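Local coordinates for protein alpha,alpha-trehalose-phosphate synthase (UDP-forming) (PDB 5V0T) that belongs to glycosyltransferase family 20 of the GT-B clan, a two-domain protein that holds uridine-5'-diphosphate and 6-o-phosphono-alpha-d-glucopyranose, at residues V172-V176 and P177-E181; R201-C204 and D205-N209; R289-E292 and R293-H297; L427-A430 and L431-L435; M445-Q448 and L449-N453. One frame throughout, in Å; residues are numbered along the deposited sequence.

Contact 1 (V172-V176 and P177-E181); sequences VLLAV and PPHRE
With chi1 at 54°, H179 carries CG between its backbone N and carbonyl carbon, which turns the imidazole back over the preceding turn; L174, its CG beside the backbone N (chi1 -64°), lifts CD2 to meet it. That methyl sits over one face of the ring, 3.9 Å from the H179 centroid, as a CH-pi contact. At the edge of the same ring, in its plane, lies the carbonyl of V176, whose O is 3.0 Å from H179 CD2, a carbon that offers a slightly polarised hydrogen. V176 O also accepts the backbone N of H179 at 2.9 Å, the donor standing well above the carbonyl plane. Two consecutive type I turns, L173-V176 and V176-H179, here join helix 170-173 to helix 179-186 within the crossover between strands 159-162 and 191-194 of the N-terminal sheet. P177 fits the second turn because its ring holds phi near -60°, and P178, lacking an N-H, suits the N-cap position. The beta-branched V176 sets CG1 3.7 Å from P178 CD, on a buried side where A97 and T93 of helix 79-98 also touch it. The H179 imidazole is fixed further by a hydrogen bond between its ND1 and the hydroxyl of Y206.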
# COMPACT_ATOMS: atom_id res chain seq x y z
N VAL A 172 -1.61 -19.74 -5.87
CA VAL A 172 -0.83 -19.22 -4.75
C VAL A 172 -1.69 -19.12 -3.49
O VAL A 172 -1.23 -19.43 -2.39
CB VAL A 172 -0.22 -17.86 -5.16
CG1 VAL A 172 0.33 -17.13 -3.95
CG2 VAL A 172 0.87 -18.07 -6.24
N LEU A 173 -2.96 -18.74 -3.64
CA LEU A 173 -3.86 -18.65 -2.50
C LEU A 173 -4.09 -20.02 -1.85
O LEU A 173 -4.31 -20.10 -0.63
CB LEU A 173 -5.19 -18.04 -2.94
CG LEU A 173 -6.29 -17.87 -1.87
CD1 LEU A 173 -5.80 -16.93 -0.75
CD2 LEU A 173 -7.56 -17.33 -2.50
N LEU A 174 -4.00 -21.10 -2.62
CA LEU A 174 -4.18 -22.45 -2.08
C LEU A 174 -3.18 -22.78 -0.97
O LEU A 174 -3.43 -23.71 -0.20
CB LEU A 174 -4.06 -23.50 -3.18
CG LEU A 174 -5.13 -23.46 -4.27
CD1 LEU A 174 -4.87 -24.58 -5.30
CD2 LEU A 174 -6.51 -23.55 -3.68
N ALA A 175 -2.06 -22.06 -0.90
CA ALA A 175 -1.10 -22.28 0.18
C ALA A 175 -1.64 -21.85 1.54
O ALA A 175 -1.13 -22.31 2.57
CB ALA A 175 0.21 -21.53 -0.10
N VAL A 176 -2.63 -20.96 1.58
CA VAL A 176 -3.26 -20.55 2.83
C VAL A 176 -4.25 -21.66 3.20
O VAL A 176 -5.26 -21.81 2.51
CB VAL A 176 -3.96 -19.19 2.69
CG1 VAL A 176 -4.64 -18.78 4.00
CG2 VAL A 176 -2.97 -18.11 2.25
N PRO A 177 -4.00 -22.44 4.25
CA PRO A 177 -4.83 -23.64 4.47
C PRO A 177 -6.31 -23.30 4.57
O PRO A 177 -7.13 -23.99 3.94
CB PRO A 177 -4.26 -24.22 5.78
CG PRO A 177 -2.79 -23.86 5.68
CD PRO A 177 -2.85 -22.42 5.16
N PRO A 178 -6.73 -22.22 5.30
CA PRO A 178 -8.18 -21.89 5.30
C PRO A 178 -8.64 -21.01 4.13
O PRO A 178 -9.54 -20.20 4.31
CB PRO A 178 -8.36 -21.16 6.64
CG PRO A 178 -7.06 -20.49 6.87
CD PRO A 178 -6.01 -21.40 6.30
N HIS A 179 -8.05 -21.19 2.94
CA HIS A 179 -8.42 -20.36 1.79
C HIS A 179 -9.93 -20.40 1.52
O HIS A 179 -10.53 -19.38 1.19
CB HIS A 179 -7.63 -20.80 0.54
CG HIS A 179 -7.76 -22.26 0.22
ND1 HIS A 179 -8.80 -22.78 -0.51
CD2 HIS A 179 -6.96 -23.31 0.52
CE1 HIS A 179 -8.65 -24.09 -0.63
NE2 HIS A 179 -7.54 -24.44 -0.01
N ARG A 180 -10.56 -21.57 1.66
CA ARG A 180 -11.98 -21.68 1.33
C ARG A 180 -12.84 -20.90 2.30
O ARG A 180 -13.81 -20.25 1.89
CB ARG A 180 -12.40 -23.15 1.29
CG ARG A 180 -13.88 -23.36 0.96
CD ARG A 180 -14.23 -24.84 0.84
NE ARG A 180 -15.65 -25.05 0.56
CZ ARG A 180 -16.17 -25.16 -0.66
NH1 ARG A 180 -17.48 -25.36 -0.80
NH2 ARG A 180 -15.39 -25.09 -1.73
N GLU A 181 -12.52 -20.95 3.60
CA GLU A 181 -13.27 -20.19 4.59
C GLU A 181 -13.09 -18.69 4.37
O GLU A 181 -14.04 -17.91 4.56
CB GLU A 181 -12.83 -20.57 6.01
CG GLU A 181 -13.25 -21.97 6.46
CD GLU A 181 -12.52 -23.11 5.75
OE1 GLU A 181 -11.39 -22.92 5.22
OE2 GLU A 181 -13.09 -24.23 5.70

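Contact 2 (R201-C204 and D205-N209); sequences RAFC and DYIVN
I207 reaches back one helical turn to lie over the ring of F203, and its side chain can be followed outward atom by atom. CB rests against the backbone, 3.6 Å from C204 O. The next atom on this branch, CG1, stands beside the backbone N (chi1 -68°) and so points toward the preceding turn, where it touches F203 O at 3.4 Å and covers one face of the phenyl ring, 3.9 Å from the F203 centroid. This is a CH-pi contact, placed somewhat toward the rim. At the tip, CD1 continues along the same side and comes within 3.8 Å of F203 CZ. The phenyl group meets it because F203 has CG anti to the backbone N (chi1 172°), which carries the ring outward and somewhat toward the next turn. The same two residues are joined by the backbone bond from I207 N to F203 O, 3.0 Å long.

This is an i to i+4 aromatic-aliphatic pair on helix 197-209, which packs against the N-terminal sheet of the GT-B fold: F194 meets the F203 ring, while I225 of strand 223-227 touches both side chains. D205 lies on another side of the helix. It receives a weak hydrogen bond from N209 ND2 to its OD1, at 2.7 Å but poorly angled, and its OD2 is bound by the hydroxyl of S170. Aromatic and branched aliphatic residues suit the inner face, where a flat ring gives a methylene broad contact; the chemistry of the F203 and I207 pair implies cohesion by dispersion and exclusion of water.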
# COMPACT_ATOMS: atom_id res chain seq x y z
N ARG A 201 -9.28 -10.68 -11.65
CA ARG A 201 -9.20 -11.93 -12.40
C ARG A 201 -8.78 -13.10 -11.50
O ARG A 201 -9.32 -14.20 -11.63
CB ARG A 201 -8.22 -11.76 -13.57
CG ARG A 201 -8.20 -12.90 -14.57
CD ARG A 201 -7.45 -12.52 -15.86
NE ARG A 201 -6.02 -12.31 -15.64
CZ ARG A 201 -5.40 -11.15 -15.85
NH1 ARG A 201 -6.08 -10.11 -16.31
NH2 ARG A 201 -4.10 -11.03 -15.63
N ALA A 202 -7.83 -12.86 -10.59
CA ALA A 202 -7.38 -13.92 -9.70
C ALA A 202 -8.50 -14.36 -8.77
O ALA A 202 -8.69 -15.57 -8.53
CB ALA A 202 -6.16 -13.46 -8.89
N PHE A 203 -9.26 -13.40 -8.23
CA PHE A 203 -10.43 -13.74 -7.42
C PHE A 203 -11.41 -14.59 -8.22
O PHE A 203 -11.86 -15.64 -7.74
CB PHE A 203 -11.11 -12.47 -6.91
CG PHE A 203 -12.43 -12.72 -6.22
CD1 PHE A 203 -12.46 -13.21 -4.92
CD2 PHE A 203 -13.63 -12.48 -6.88
CE1 PHE A 203 -13.68 -13.45 -4.28
CE2 PHE A 203 -14.86 -12.73 -6.25
CZ PHE A 203 -14.88 -13.22 -4.96
N CYS A 204 -11.74 -14.17 -9.45
CA CYS A 204 -12.71 -14.93 -10.24
C CYS A 204 -12.17 -16.30 -10.61
O CYS A 204 -12.93 -17.27 -10.67
CB CYS A 204 -13.08 -14.16 -11.51
SG CYS A 204 -13.95 -12.61 -11.17
N ASP A 205 -10.86 -16.40 -10.85
CA ASP A 205 -10.25 -17.70 -11.14
C ASP A 205 -10.45 -18.67 -9.97
O ASP A 205 -10.76 -19.85 -10.18
CB ASP A 205 -8.76 -17.50 -11.44
CG ASP A 205 -8.11 -18.73 -12.05
OD1 ASP A 205 -8.66 -19.27 -13.03
OD2 ASP A 205 -7.04 -19.14 -11.56
N TYR A 206 -10.27 -18.19 -8.73
CA TYR A 206 -10.54 -19.05 -7.58
C TYR A 206 -12.02 -19.44 -7.52
O TYR A 206 -12.35 -20.62 -7.34
CB TYR A 206 -10.12 -18.35 -6.28
CG TYR A 206 -10.31 -19.24 -5.05
CD1 TYR A 206 -11.55 -19.37 -4.44
CD2 TYR A 206 -9.24 -19.96 -4.53
CE1 TYR A 206 -11.74 -20.20 -3.35
CE2 TYR A 206 -9.41 -20.77 -3.42
CZ TYR A 206 -10.67 -20.89 -2.83
OH TYR A 206 -10.86 -21.71 -1.74
N ILE A 207 -12.91 -18.46 -7.67
CA ILE A 207 -14.35 -18.74 -7.61
C ILE A 207 -14.73 -19.83 -8.61
O ILE A 207 -15.46 -20.78 -8.27
CB ILE A 207 -15.15 -17.44 -7.88
CG1 ILE A 207 -14.97 -16.44 -6.73
CG2 ILE A 207 -16.62 -17.77 -8.14
CD1 ILE A 207 -15.58 -16.88 -5.41
N VAL A 208 -14.25 -19.72 -9.85
CA VAL A 208 -14.66 -20.66 -10.89
C VAL A 208 -13.97 -22.01 -10.73
O VAL A 208 -14.60 -23.06 -10.84
CB VAL A 208 -14.40 -20.05 -12.29
CG1 VAL A 208 -14.57 -21.10 -13.37
CG2 VAL A 208 -15.33 -18.86 -12.53
N ASN A 209 -12.67 -22.00 -10.43
CA ASN A 209 -11.86 -23.22 -10.50
C ASN A 209 -11.62 -23.88 -9.16
O ASN A 209 -11.26 -25.06 -9.14
CB ASN A 209 -10.52 -22.91 -11.17
CG ASN A 209 -10.69 -22.64 -12.64
OD1 ASN A 209 -11.29 -23.43 -13.35
ND2 ASN A 209 -10.19 -21.49 -13.10

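Contact 3 (R289-E292 and R293-H297); sequences RAFE and RLLEH
R293, L294, L295 and E296 donate their backbone N-H groups to the carbonyls of R289, A290, F291 and E292, the regular i to i-4 ladder of an alpha helix, with R293 N to R289 O at 2.8 Å. This helix, 284-297, is the middle element of the beta-alpha-beta unit between strands 270-275 and 305-310. On its buried side F291, CG anti to the backbone N (chi1 180°), sends its ring outward and toward the next turn, where it meets two leucines. L295 sets CG over one face, offset toward the rim, and CD1 3.7 Å from F291 CE2. L294 meets the ring obliquely, its CD2 4.1 Å from F291 CD1. F307 packs against the same phenyl ring edge-to-face, so aromatic and branched groups suit this interior side.

The polar side gathers two glutamates one turn apart. E292 OE1 and E296 OE2 approach to 4.3 Å, and the carboxylate planes are turned 37° against each other. Such closeness of like charges is offset by R338, whose NH1 forms salt bridges with both oxygens. R334 takes the other oxygen of E292. R293 NE makes a salt bridge to E296 OE1 at 3.2 Å, weak as a hydrogen bond, and its NH1 makes another with D421. Shared cations probably keep both acids ionised, and the ionic network implied by the chemistry ties this helix to helix 319-339 and, through D421, to helix 420-432.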
# COMPACT_ATOMS: atom_id res chain seq x y z
N ARG A 289 21.03 -3.90 -5.03
CA ARG A 289 21.95 -4.61 -5.92
C ARG A 289 21.98 -4.00 -7.32
O ARG A 289 23.02 -4.03 -7.98
CB ARG A 289 21.57 -6.10 -5.98
CG ARG A 289 21.86 -6.78 -4.65
CD ARG A 289 21.56 -8.28 -4.62
NE ARG A 289 21.95 -8.79 -3.31
CZ ARG A 289 21.83 -10.05 -2.91
NH1 ARG A 289 21.33 -10.96 -3.72
NH2 ARG A 289 22.22 -10.38 -1.69
N ALA A 290 20.86 -3.46 -7.79
CA ALA A 290 20.88 -2.84 -9.12
C ALA A 290 21.57 -1.48 -9.10
O ALA A 290 22.19 -1.10 -10.09
CB ALA A 290 19.45 -2.72 -9.66
N PHE A 291 21.48 -0.74 -7.98
CA PHE A 291 22.29 0.46 -7.85
C PHE A 291 23.76 0.11 -7.78
O PHE A 291 24.60 0.79 -8.38
CB PHE A 291 21.87 1.26 -6.60
CG PHE A 291 22.68 2.54 -6.39
CD1 PHE A 291 22.63 3.57 -7.32
CD2 PHE A 291 23.51 2.69 -5.27
CE1 PHE A 291 23.38 4.74 -7.13
CE2 PHE A 291 24.25 3.86 -5.07
CZ PHE A 291 24.18 4.89 -6.00
N GLU A 292 24.11 -0.96 -7.06
CA GLU A 292 25.50 -1.43 -7.08
C GLU A 292 25.94 -1.82 -8.49
O GLU A 292 27.07 -1.51 -8.90
CB GLU A 292 25.65 -2.61 -6.11
CG GLU A 292 27.00 -3.32 -6.16
CD GLU A 292 27.03 -4.50 -5.21
OE1 GLU A 292 28.04 -4.69 -4.48
OE2 GLU A 292 26.01 -5.22 -5.15
N ARG A 293 25.09 -2.54 -9.22
CA ARG A 293 25.42 -2.92 -10.60
C ARG A 293 25.59 -1.68 -11.48
O ARG A 293 26.45 -1.65 -12.37
CB ARG A 293 24.33 -3.85 -11.15
CG ARG A 293 24.56 -4.39 -12.57
CD ARG A 293 25.71 -5.40 -12.65
NE ARG A 293 25.62 -6.44 -11.62
CZ ARG A 293 24.89 -7.55 -11.71
NH1 ARG A 293 24.16 -7.82 -12.79
NH2 ARG A 293 24.89 -8.41 -10.71
N LEU A 294 24.77 -0.65 -11.26
CA LEU A 294 24.97 0.62 -11.97
C LEU A 294 26.39 1.15 -11.76
O LEU A 294 27.09 1.51 -12.72
CB LEU A 294 23.94 1.65 -11.52
CG LEU A 294 24.13 3.08 -12.07
CD1 LEU A 294 23.87 3.10 -13.58
CD2 LEU A 294 23.25 4.10 -11.34
N LEU A 295 26.83 1.19 -10.50
CA LEU A 295 28.16 1.71 -10.19
C LEU A 295 29.26 0.81 -10.76
O LEU A 295 30.30 1.31 -11.20
CB LEU A 295 28.31 1.87 -8.68
CG LEU A 295 27.32 2.85 -8.02
CD1 LEU A 295 27.56 2.98 -6.51
CD2 LEU A 295 27.38 4.24 -8.69
N GLU A 296 29.06 -0.52 -10.75
CA GLU A 296 30.06 -1.43 -11.30
C GLU A 296 30.33 -1.15 -12.77
O GLU A 296 31.48 -1.18 -13.22
CB GLU A 296 29.61 -2.89 -11.14
CG GLU A 296 29.63 -3.41 -9.70
CD GLU A 296 29.02 -4.80 -9.60
OE1 GLU A 296 28.43 -5.27 -10.60
OE2 GLU A 296 29.16 -5.43 -8.53
N HIS A 297 29.27 -0.89 -13.54
CA HIS A 297 29.38 -0.79 -14.99
C HIS A 297 29.55 0.63 -15.51
O HIS A 297 29.96 0.80 -16.66
CB HIS A 297 28.14 -1.41 -15.66
CG HIS A 297 28.03 -2.89 -15.48
ND1 HIS A 297 29.07 -3.66 -15.00
CD2 HIS A 297 27.01 -3.75 -15.73
CE1 HIS A 297 28.69 -4.93 -14.95
NE2 HIS A 297 27.45 -5.01 -15.39

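Contact 4 (L427-A430 and L431-L435); sequences LARA and LDMPL
L431 N donates to L427 O at 2.9 Å, one of the backbone bonds of helix 420-432. One residue on, D432 N bonds A428 O at 3.2 Å, with a second, weak bond to R429 O. M433 N bonds A430 O at 3.3 Å; M433 itself is loop and leads to helix 435-451.

Among the side chains the main polar partner lies just beyond: R429 NH2 forms a salt bridge with E437 on the following helix. A bend at chi2 brings the guanidinium round to M433. With CG anti to the backbone N (chi1 -166°) and a bend at its thioether, M433 brings CE over one face of that group, 3.9 Å from R429 NH1, offset toward the rim. A long, flexible, polarisable methionine suits a place where it must cover both a flat cation and the apolar L413 and V396. L431 folds back along its own helix, CD1 lying 3.4 Å from L427 O, while L294 of helix 284-297 packs on the same leucine side chain. The small A430 lets the helix lie close against V368, V396 and V398. P434, in the N-cap position of helix 435-451, completes the joint between the two helices. Helix 420-432, laid on a parallel sheet with strand order 3-2-1-4-5-6, is an element of the Rossmann-like C-terminal domain of the GT-B fold.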
# COMPACT_ATOMS: atom_id res chain seq x y z
N LEU A 427 18.00 2.66 -14.34
CA LEU A 427 18.57 3.79 -13.60
C LEU A 427 19.41 4.67 -14.51
O LEU A 427 19.33 5.91 -14.44
CB LEU A 427 19.43 3.30 -12.43
CG LEU A 427 18.69 2.65 -11.25
CD1 LEU A 427 19.70 2.20 -10.18
CD2 LEU A 427 17.66 3.59 -10.65
N ALA A 428 20.23 4.07 -15.37
CA ALA A 428 21.06 4.86 -16.27
C ALA A 428 20.20 5.63 -17.27
O ALA A 428 20.47 6.80 -17.56
CB ALA A 428 22.05 3.95 -17.01
N ARG A 429 19.18 4.97 -17.81
CA ARG A 429 18.27 5.63 -18.74
C ARG A 429 17.56 6.80 -18.07
O ARG A 429 17.47 7.90 -18.64
CB ARG A 429 17.27 4.60 -19.28
CG ARG A 429 16.13 5.16 -20.08
CD ARG A 429 16.40 5.07 -21.56
NE ARG A 429 15.15 5.17 -22.30
CZ ARG A 429 14.68 6.28 -22.86
NH1 ARG A 429 15.37 7.43 -22.78
NH2 ARG A 429 13.51 6.23 -23.50
N ALA A 430 17.05 6.59 -16.85
CA ALA A 430 16.39 7.67 -16.10
C ALA A 430 17.32 8.85 -15.87
O ALA A 430 16.94 10.01 -16.11
CB ALA A 430 15.88 7.13 -14.76
N LEU A 431 18.54 8.58 -15.39
CA LEU A 431 19.45 9.66 -15.04
C LEU A 431 19.82 10.52 -16.24
O LEU A 431 20.05 11.72 -16.10
CB LEU A 431 20.73 9.10 -14.41
CG LEU A 431 20.60 8.54 -12.99
CD1 LEU A 431 21.76 7.59 -12.75
CD2 LEU A 431 20.58 9.68 -11.95
N ASP A 432 19.88 9.92 -17.43
CA ASP A 432 20.32 10.63 -18.62
C ASP A 432 19.18 11.02 -19.55
O ASP A 432 19.43 11.60 -20.62
CB ASP A 432 21.34 9.78 -19.39
CG ASP A 432 22.63 9.56 -18.60
OD1 ASP A 432 23.15 10.53 -18.00
OD2 ASP A 432 23.13 8.41 -18.59
N MET A 433 17.93 10.76 -19.16
CA MET A 433 16.81 11.05 -20.05
C MET A 433 16.73 12.55 -20.36
O MET A 433 16.81 13.38 -19.44
CB MET A 433 15.50 10.57 -19.44
CG MET A 433 14.35 10.54 -20.45
SD MET A 433 12.79 9.93 -19.78
CE MET A 433 13.19 8.20 -19.59
N PRO A 434 16.56 12.94 -21.63
CA PRO A 434 16.48 14.37 -21.96
C PRO A 434 15.17 14.99 -21.48
O PRO A 434 14.16 14.31 -21.29
CB PRO A 434 16.58 14.39 -23.49
CG PRO A 434 16.29 13.04 -23.94
CD PRO A 434 16.58 12.09 -22.82
N LEU A 435 15.22 16.31 -21.29
CA LEU A 435 14.10 17.06 -20.71
C LEU A 435 12.79 16.82 -21.45
O LEU A 435 11.75 16.57 -20.82
CB LEU A 435 14.43 18.56 -20.71
CG LEU A 435 13.30 19.47 -20.23
CD1 LEU A 435 13.02 19.28 -18.72
CD2 LEU A 435 13.60 20.93 -20.55

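Contact 5 (M445-Q448 and L449-N453); sequences MMVQ and LRENN
M445 opens the walk with a short, straight backbone bond, L449 N reaching M445 O at 2.8 Å and 171°, while L449 folds its CG against the same oxygen. M446 follows, its thioether bent at chi2 and chi3. Its CE comes 3.6 Å from R450 NH2, and CB meets NH1 of the same guanidinium, so that the pliable methionine pads the cation while a salt bridge from R450 NE to D244 holds it. On the inner side M446 SD also packs on L449 CD1, at 4.2 Å. V447 stands on the exposed face, where its CG1 runs alongside the extended chain of E451 and touches OE1.

Q448 carries the polar end of the contact. Its carbonyl is gripped twice by N452: ND2 binds on a lone pair, in the carbonyl plane, at 2.9 Å (157°), and the backbone N adds a weak bond. Q448 NE2 makes a weak bond to E408. A water bonds N452 O at 2.9 Å and Q448 OE1 only weakly.

Asparagine suits this site, since N452 is the first residue to leave helical angles and its amide can turn back to the carbonyl of Q448. N453 does likewise, ND2 binding R450 O at 2.8 Å while OD1 caps V456 N. The result is the C-terminal end of helix 435-451 passing directly into the N-cap, N453, of the last modelled helix, 454-466, which in the GT-B fold returns to the N-terminal domain.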
# COMPACT_ATOMS: atom_id res chain seq x y z
N MET A 445 1.36 11.13 -17.27
CA MET A 445 1.00 10.53 -15.99
C MET A 445 0.13 11.46 -15.16
O MET A 445 -0.79 11.00 -14.48
CB MET A 445 2.25 10.11 -15.23
CG MET A 445 2.95 8.93 -15.89
SD MET A 445 4.28 8.25 -14.90
CE MET A 445 5.57 9.47 -15.12
N MET A 446 0.39 12.77 -15.22
CA MET A 446 -0.42 13.71 -14.46
C MET A 446 -1.87 13.70 -14.94
O MET A 446 -2.80 13.79 -14.13
CB MET A 446 0.16 15.13 -14.55
CG MET A 446 1.43 15.30 -13.71
SD MET A 446 1.23 14.97 -11.93
CE MET A 446 0.44 16.48 -11.36
N VAL A 447 -2.08 13.59 -16.25
CA VAL A 447 -3.44 13.45 -16.77
C VAL A 447 -4.11 12.23 -16.16
O VAL A 447 -5.24 12.30 -15.67
CB VAL A 447 -3.41 13.39 -18.31
CG1 VAL A 447 -4.79 13.05 -18.85
CG2 VAL A 447 -2.93 14.72 -18.87
N GLN A 448 -3.41 11.09 -16.17
CA GLN A 448 -3.97 9.86 -15.60
C GLN A 448 -4.30 10.04 -14.12
O GLN A 448 -5.41 9.72 -13.68
CB GLN A 448 -2.98 8.71 -15.79
CG GLN A 448 -3.56 7.30 -15.59
CD GLN A 448 -3.97 7.00 -14.15
OE1 GLN A 448 -3.26 7.36 -13.20
NE2 GLN A 448 -5.12 6.35 -13.98
N LEU A 449 -3.34 10.55 -13.35
CA LEU A 449 -3.54 10.73 -11.92
C LEU A 449 -4.66 11.72 -11.61
O LEU A 449 -5.37 11.55 -10.62
CB LEU A 449 -2.24 11.22 -11.27
CG LEU A 449 -1.05 10.27 -11.38
CD1 LEU A 449 0.22 10.96 -10.95
CD2 LEU A 449 -1.31 9.03 -10.53
N ARG A 450 -4.82 12.75 -12.45
CA ARG A 450 -5.89 13.73 -12.22
C ARG A 450 -7.26 13.16 -12.52
O ARG A 450 -8.21 13.40 -11.77
CB ARG A 450 -5.66 14.97 -13.09
CG ARG A 450 -4.69 15.95 -12.51
CD ARG A 450 -4.69 17.25 -13.27
NE ARG A 450 -3.47 17.98 -12.97
CZ ARG A 450 -2.45 18.06 -13.81
NH1 ARG A 450 -2.53 17.48 -15.00
NH2 ARG A 450 -1.36 18.73 -13.46
N GLU A 451 -7.39 12.42 -13.62
CA GLU A 451 -8.69 11.88 -13.98
C GLU A 451 -9.10 10.73 -13.08
O GLU A 451 -10.29 10.43 -12.97
CB GLU A 451 -8.69 11.42 -15.44
CG GLU A 451 -8.42 12.54 -16.45
CD GLU A 451 -8.57 12.10 -17.91
OE1 GLU A 451 -8.59 12.98 -18.79
OE2 GLU A 451 -8.66 10.87 -18.17
N ASN A 452 -8.14 10.10 -12.41
CA ASN A 452 -8.41 8.94 -11.58
C ASN A 452 -7.91 9.18 -10.17
O ASN A 452 -7.15 8.38 -9.62
CB ASN A 452 -7.79 7.70 -12.23
CG ASN A 452 -8.30 7.49 -13.66
OD1 ASN A 452 -9.39 6.96 -13.86
ND2 ASN A 452 -7.52 7.94 -14.64
N ASN A 453 -8.34 10.28 -9.58
CA ASN A 453 -7.87 10.71 -8.28
C ASN A 453 -8.65 9.99 -7.18
O ASN A 453 -9.61 9.26 -7.45
CB ASN A 453 -8.00 12.23 -8.15
CG ASN A 453 -9.43 12.72 -8.30
OD1 ASN A 453 -10.26 12.50 -7.43
ND2 ASN A 453 -9.70 13.42 -9.40
O HOH W 1 -4.44 7.40 -10.09

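From the N terminus the five contacts run in series, each closing a turn or helical segment before the next opens; none nests or crosses. Contact 1 bends the chain between helices 170-173 and 179-186, and contact 2 follows on helix 197-209, touching contact 1 where Y206 meets L173, L174 and H179. Both belong to the N-terminal Rossmann-like domain. Contact 3, about 39 Å from contact 1 between centres, lies on helix 284-297 of the C-terminal domain. There L294 packs against L427, A428 and L431 of contact 4, joining two neighbouring helices. Contact 5 comes next, on helix 435-451, its nearest atoms about 9 Å from contact 4, and leads into the last modelled helix.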